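Local coordinates for protein C-X-C motif chemokine 13 (Homo sapiens, PDB 7JNY) that acts as a secreted chemokine that attracts B lymphocytes by binding the receptor CXCR5, at residues M1-C14 and R29-E43. Numbering follows the deposited sequence.
Sequences MVLEVYYTSLRCRC and RIQILPRGNGCPRKE
Arg29 NH1 donates to the syn lone pair of Glu4 OE2 over 2.9 Å, nearly straight at 169° and within its own guanidinium plane, so this salt bridge engages one edge of the group; the bend at chi3 (-97°) turns the guanidinium toward the carboxylate. Ile30 points to the other side of the sheet, where its CG2 and the CD1 of Ile32 pack against Leu3 CD1. Backbone bonds from Ile30 N to Val2 O, Glu4 N to Ile30 O, Ile32 N to Glu4 O and Tyr6 N to Ile32 O define a parallel pairing of strands 2-5 and 29-33; strand 2-5 thereby adds a parallel outer strand, next to 27-33, to the three-stranded antiparallel sheet of the chemokine fold. Gln31 NE2 reaches Glu4 OE1 at 2.9 Å, while Tyr6 OH meets the same oxygen at 2.5 Å from the opposite face of the carboxylate. With an alanine in place of Glu4 the shared acceptor is gone, which is likely to leave Arg29 without its acidic mate and the Tyr6 hydroxyl freer to turn. Leu33 CD2 lies over one face of the Arg13 guanidinium, 3.5 Å from Arg13 NE. Pro34 CD makes an apolar contact with Val5 CG1 at 4.0 Å, the two side chains crossing at about a right angle. Cys39 SG closes a disulfide with Cys12 SG (2.0 Å, chi3 97°), one of the two disulfides of the chemokine fold; Cys14, the second cysteine of the CXC motif, forms the other with Cys55. Arg41 lays a guanidinium face against Cys12 SG, and its NH2 donates in plane to Cys14 O. Glu43 spans two successive amides: OE1 accepts from Arg13 N at 2.7 Å and OE2 from Cys14 N at 2.8 Å.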
loop_
_atom_site.group_PDB
_atom_site.type_symbol
_atom_site.label_atom_id
_atom_site.label_comp_id
_atom_site.label_asym_id
_atom_site.label_seq_id
_atom_site.Cartn_x
_atom_site.Cartn_y
_atom_site.Cartn_z
ATOM N N MET A 1 -1.196 7.538 10.386
ATOM C CA MET A 1 -0.803 6.848 9.128
ATOM C C MET A 1 -1.123 7.667 7.891
ATOM O O MET A 1 -2.135 8.375 7.834
ATOM C CB MET A 1 -1.521 5.526 8.979
ATOM C CG MET A 1 -0.914 4.645 7.902
ATOM S SD MET A 1 -1.899 3.164 7.849
ATOM C CE MET A 1 -3.507 3.880 7.460
ATOM N N VAL A 2 -0.269 7.523 6.877
ATOM C CA VAL A 2 -0.374 8.292 5.647
ATOM C C VAL A 2 -0.476 7.307 4.498
ATOM O O VAL A 2 0.342 6.392 4.400
ATOM C CB VAL A 2 0.830 9.235 5.455
ATOM C CG1 VAL A 2 0.651 10.040 4.198
ATOM C CG2 VAL A 2 0.985 10.146 6.670
ATOM N N LEU A 3 -1.485 7.492 3.656
ATOM C CA LEU A 3 -1.609 6.797 2.382
ATOM C C LEU A 3 -1.131 7.752 1.288
ATOM O O LEU A 3 -1.580 8.904 1.211
ATOM C CB LEU A 3 -3.051 6.394 2.132
ATOM C CG LEU A 3 -3.463 5.908 0.751
ATOM C CD1 LEU A 3 -2.678 4.644 0.511
ATOM C CD2 LEU A 3 -4.959 5.689 0.715
ATOM N N GLU A 4 -0.214 7.295 0.451
ATOM C CA GLU A 4 0.256 8.086 -0.686
ATOM C C GLU A 4 -0.072 7.341 -1.975
ATOM O O GLU A 4 0.266 6.156 -2.098
ATOM C CB GLU A 4 1.769 8.297 -0.588
ATOM C CG GLU A 4 2.217 9.179 0.565
ATOM C CD GLU A 4 3.735 9.170 0.760
ATOM O OE1 GLU A 4 4.458 8.627 -0.099
ATOM O OE2 GLU A 4 4.197 9.652 1.823
ATOM N N VAL A 5 -0.716 8.018 -2.932
ATOM C CA VAL A 5 -0.964 7.428 -4.249
ATOM C C VAL A 5 -0.194 8.244 -5.278
ATOM O O VAL A 5 -0.410 9.455 -5.401
ATOM C CB VAL A 5 -2.462 7.378 -4.590
ATOM C CG1 VAL A 5 -2.661 6.587 -5.876
ATOM C CG2 VAL A 5 -3.245 6.755 -3.470
ATOM N N TYR A 6 0.676 7.571 -6.028
ATOM C CA TYR A 6 1.572 8.199 -6.989
ATOM C C TYR A 6 0.985 7.997 -8.382
ATOM O O TYR A 6 0.982 6.886 -8.898
ATOM C CB TYR A 6 2.976 7.596 -6.850
ATOM C CG TYR A 6 3.676 8.122 -5.638
ATOM C CD1 TYR A 6 3.498 7.503 -4.393
ATOM C CD2 TYR A 6 4.483 9.263 -5.694
ATOM C CE1 TYR A 6 4.089 8.013 -3.245
ATOM C CE2 TYR A 6 5.087 9.772 -4.536
ATOM C CZ TYR A 6 4.884 9.129 -3.313
ATOM O OH TYR A 6 5.476 9.612 -2.164
ATOM N N TYR A 7 0.477 9.067 -8.983
ATOM C CA TYR A 7 -0.065 8.994 -10.336
ATOM C C TYR A 7 1.026 9.448 -11.296
ATOM O O TYR A 7 1.021 10.549 -11.852
ATOM C CB TYR A 7 -1.310 9.846 -10.469
ATOM C CG TYR A 7 -2.416 9.418 -9.550
ATOM C CD1 TYR A 7 -3.313 8.430 -9.921
ATOM C CD2 TYR A 7 -2.582 10.038 -8.329
ATOM C CE1 TYR A 7 -4.352 8.066 -9.075
ATOM C CE2 TYR A 7 -3.601 9.687 -7.470
ATOM C CZ TYR A 7 -4.481 8.700 -7.864
ATOM O OH TYR A 7 -5.511 8.334 -7.042
ATOM N N THR A 8 2.000 8.574 -11.408
ATOM C CA THR A 8 3.228 8.776 -12.152
ATOM C C THR A 8 3.337 7.640 -13.155
ATOM O O THR A 8 2.538 6.696 -13.143
ATOM C CB THR A 8 4.406 8.795 -11.174
ATOM O OG1 THR A 8 4.295 7.668 -10.278
ATOM C CG2 THR A 8 4.366 10.057 -10.338
ATOM N N SER A 9 4.305 7.755 -14.055
ATOM C CA SER A 9 4.528 6.742 -15.077
ATOM C C SER A 9 5.971 6.292 -15.055
ATOM O O SER A 9 6.652 6.240 -16.081
ATOM C CB SER A 9 4.190 7.260 -16.475
ATOM O OG SER A 9 2.818 7.556 -16.575
ATOM N N LEU A 10 6.478 5.993 -13.876
ATOM C CA LEU A 10 7.873 5.608 -13.782
ATOM C C LEU A 10 7.986 4.093 -13.824
ATOM O O LEU A 10 6.989 3.367 -13.801
ATOM C CB LEU A 10 8.515 6.162 -12.505
ATOM C CG LEU A 10 8.504 7.699 -12.396
ATOM C CD1 LEU A 10 8.994 8.147 -11.013
ATOM C CD2 LEU A 10 9.331 8.367 -13.498
ATOM N N ARG A 11 9.227 3.633 -13.931
ATOM C CA ARG A 11 9.558 2.222 -13.907
ATOM C C ARG A 11 9.221 1.618 -12.538
ATOM O O ARG A 11 9.103 2.327 -11.530
ATOM C CB ARG A 11 11.050 2.058 -14.223
ATOM C CG ARG A 11 11.439 2.559 -15.641
ATOM C CD ARG A 11 12.953 2.493 -15.922
ATOM N NE ARG A 11 13.267 2.830 -17.311
ATOM C CZ ARG A 11 13.108 2.018 -18.348
ATOM N NH1 ARG A 11 12.714 0.768 -18.193
ATOM N NH2 ARG A 11 13.347 2.476 -19.572
ATOM N N CYS A 12 9.035 0.292 -12.535
ATOM C CA CYS A 12 8.695 -0.423 -11.320
ATOM C C CYS A 12 9.749 -0.189 -10.236
ATOM O O CYS A 12 10.937 -0.097 -10.518
ATOM C CB CYS A 12 8.569 -1.924 -11.578
ATOM S SG CYS A 12 7.346 -2.407 -12.781
ATOM N N ARG A 13 9.298 -0.103 -8.970
ATOM C CA ARG A 13 10.237 0.021 -7.860
ATOM C C ARG A 13 10.524 -1.304 -7.168
ATOM O O ARG A 13 11.549 -1.421 -6.489
ATOM C CB ARG A 13 9.711 0.999 -6.789
ATOM C CG ARG A 13 9.255 2.361 -7.258
ATOM C CD ARG A 13 8.971 3.264 -6.033
ATOM N NE ARG A 13 8.471 4.579 -6.423
ATOM C CZ ARG A 13 8.037 5.505 -5.575
ATOM N NH1 ARG A 13 8.068 5.318 -4.257
ATOM N NH2 ARG A 13 7.552 6.645 -6.058
ATOM N N CYS A 14 9.638 -2.281 -7.297
ATOM C CA CYS A 14 9.730 -3.535 -6.557
ATOM C C CYS A 14 10.231 -4.666 -7.442
ATOM O O CYS A 14 9.823 -4.796 -8.589
ATOM C CB CYS A 14 8.377 -3.907 -5.975
ATOM S SG CYS A 14 7.693 -2.645 -4.902
ATOM N N ARG A 29 3.472 4.483 6.725
ATOM C CA ARG A 29 2.981 4.976 5.450
ATOM C C ARG A 29 2.682 3.797 4.549
ATOM O O ARG A 29 3.392 2.781 4.590
ATOM C CB ARG A 29 3.991 5.808 4.672
ATOM C CG ARG A 29 4.525 7.074 5.238
ATOM C CD ARG A 29 5.149 7.798 4.038
ATOM N NE ARG A 29 6.587 7.551 3.975
ATOM C CZ ARG A 29 7.395 7.996 3.022
ATOM N NH1 ARG A 29 6.940 8.700 1.996
ATOM N NH2 ARG A 29 8.694 7.733 3.101
ATOM N N ILE A 30 1.725 3.990 3.646
ATOM C CA ILE A 30 1.500 3.055 2.543
ATOM C C ILE A 30 1.543 3.836 1.237
ATOM O O ILE A 30 0.851 4.847 1.097
ATOM C CB ILE A 30 0.158 2.332 2.669
ATOM C CG1 ILE A 30 0.135 1.428 3.898
ATOM C CG2 ILE A 30 -0.123 1.530 1.424
ATOM C CD1 ILE A 30 -1.269 1.179 4.386
ATOM N N GLN A 31 2.319 3.356 0.268
ATOM C CA GLN A 31 2.468 4.041 -1.007
ATOM C C GLN A 31 1.876 3.159 -2.086
ATOM O O GLN A 31 2.270 1.993 -2.225
ATOM C CB GLN A 31 3.931 4.307 -1.326
ATOM C CG GLN A 31 4.610 5.205 -0.324
ATOM C CD GLN A 31 6.044 5.429 -0.687
ATOM O OE1 GLN A 31 6.739 4.494 -1.078
ATOM N NE2 GLN A 31 6.518 6.656 -0.529
ATOM N N ILE A 32 0.937 3.696 -2.841
ATOM C CA ILE A 32 0.297 2.944 -3.914
ATOM C C ILE A 32 0.730 3.566 -5.224
ATOM O O ILE A 32 0.569 4.781 -5.426
ATOM C CB ILE A 32 -1.227 2.947 -3.783
ATOM C CG1 ILE A 32 -1.607 2.277 -2.462
ATOM C CG2 ILE A 32 -1.874 2.178 -4.903
ATOM C CD1 ILE A 32 -3.056 2.128 -2.313
ATOM N N LEU A 33 1.269 2.732 -6.113
ATOM C CA LEU A 33 1.626 3.163 -7.461
ATOM C C LEU A 33 0.788 2.384 -8.453
ATOM O O LEU A 33 1.133 1.234 -8.787
ATOM C CB LEU A 33 3.114 2.943 -7.692
ATOM C CG LEU A 33 3.966 3.710 -6.683
ATOM C CD1 LEU A 33 4.495 2.733 -5.677
ATOM C CD2 LEU A 33 5.096 4.445 -7.383
ATOM N N PRO A 34 -0.330 2.942 -8.914
ATOM C CA PRO A 34 -1.106 2.271 -9.945
ATOM C C PRO A 34 -0.237 1.980 -11.153
ATOM O O PRO A 34 0.719 2.689 -11.454
ATOM C CB PRO A 34 -2.224 3.256 -10.272
ATOM C CG PRO A 34 -1.843 4.531 -9.661
ATOM C CD PRO A 34 -0.834 4.284 -8.599
ATOM N N ARG A 35 -0.545 0.907 -11.836
ATOM C CA ARG A 35 0.229 0.558 -12.969
ATOM C C ARG A 35 -0.032 1.520 -14.058
ATOM O O ARG A 35 -1.046 2.192 -14.169
ATOM C CB ARG A 35 -0.085 -0.823 -13.441
ATOM C CG ARG A 35 -1.470 -1.045 -13.861
ATOM C CD ARG A 35 -1.539 -2.235 -14.795
ATOM N NE ARG A 35 -2.810 -2.903 -14.738
ATOM C CZ ARG A 35 -3.646 -2.975 -15.759
ATOM N NH1 ARG A 35 -3.342 -2.416 -16.918
ATOM N NH2 ARG A 35 -4.798 -3.588 -15.617
ATOM N N GLY A 36 0.812 1.532 -15.115
ATOM C CA GLY A 36 0.683 2.438 -16.212
ATOM C C GLY A 36 1.623 1.968 -17.287
ATOM O O GLY A 36 1.923 0.767 -17.397
ATOM N N ASN A 37 2.134 2.906 -18.052
ATOM C CA ASN A 37 3.021 2.496 -19.128
ATOM C C ASN A 37 4.463 2.309 -18.680
ATOM O O ASN A 37 5.266 1.809 -19.466
ATOM C CB ASN A 37 3.026 3.506 -20.256
ATOM C CG ASN A 37 1.669 3.747 -20.825
ATOM O OD1 ASN A 37 1.164 4.871 -20.787
ATOM N ND2 ASN A 37 1.004 2.670 -21.208
ATOM N N GLY A 38 4.815 2.739 -17.472
ATOM C CA GLY A 38 6.174 2.609 -17.005
ATOM C C GLY A 38 6.388 1.309 -16.246
ATOM O O GLY A 38 7.459 0.691 -16.326
ATOM N N CYS A 39 5.365 0.893 -15.507
ATOM C CA CYS A 39 5.406 -0.313 -14.692
ATOM C C CYS A 39 4.105 -1.055 -14.967
ATOM O O CYS A 39 3.008 -0.504 -14.749
ATOM C CB CYS A 39 5.548 0.013 -13.198
ATOM S SG CYS A 39 5.628 -1.473 -12.213
ATOM N N PRO A 40 4.159 -2.308 -15.443
ATOM C CA PRO A 40 2.929 -2.994 -15.866
ATOM C C PRO A 40 2.153 -3.647 -14.735
ATOM O O PRO A 40 1.232 -4.418 -15.012
ATOM C CB PRO A 40 3.468 -4.078 -16.826
ATOM C CG PRO A 40 4.806 -4.417 -16.227
ATOM C CD PRO A 40 5.366 -3.101 -15.720
ATOM N N ARG A 41 2.505 -3.374 -13.488
ATOM C CA ARG A 41 1.788 -3.915 -12.334
ATOM C C ARG A 41 1.621 -2.830 -11.276
ATOM O O ARG A 41 2.481 -1.957 -11.110
ATOM C CB ARG A 41 2.511 -5.077 -11.704
ATOM C CG ARG A 41 3.935 -4.735 -11.285
ATOM C CD ARG A 41 4.661 -5.980 -10.776
ATOM N NE ARG A 41 6.075 -5.749 -10.501
ATOM C CZ ARG A 41 7.036 -5.801 -11.416
ATOM N NH1 ARG A 41 6.764 -6.034 -12.694
ATOM N NH2 ARG A 41 8.305 -5.610 -11.042
ATOM N N LYS A 42 0.508 -2.902 -10.555
ATOM C CA LYS A 42 0.322 -2.039 -9.403
ATOM C C LYS A 42 1.296 -2.432 -8.307
ATOM O O LYS A 42 1.504 -3.616 -8.051
ATOM C CB LYS A 42 -1.107 -2.166 -8.889
ATOM C CG LYS A 42 -1.421 -1.422 -7.603
ATOM C CD LYS A 42 -2.925 -1.485 -7.461
ATOM C CE LYS A 42 -3.426 -0.793 -6.205
ATOM N NZ LYS A 42 -4.879 -1.124 -6.071
ATOM N N GLU A 43 1.913 -1.440 -7.669
ATOM C CA GLU A 43 2.839 -1.702 -6.576
ATOM C C GLU A 43 2.270 -1.071 -5.307
ATOM O O GLU A 43 1.567 -0.064 -5.361
ATOM C CB GLU A 43 4.231 -1.168 -6.872
ATOM C CG GLU A 43 4.860 -1.855 -8.101
ATOM C CD GLU A 43 6.337 -1.524 -8.268
ATOM O OE1 GLU A 43 6.677 -0.324 -8.233
ATOM O OE2 GLU A 43 7.122 -2.443 -8.437
HETATM O O HOH W 1 2.074 4.948 -10.510
HETATM O O HOH W 2 1.262 4.453 -13.825
HETATM O O HOH W 3 1.982 5.439 -17.475
HETATM O O HOH W 4 3.925 3.328 -14.758
HETATM O O HOH W 5 9.604 -0.977 -15.042
HETATM O O HOH W 6 9.313 3.831 -2.642
#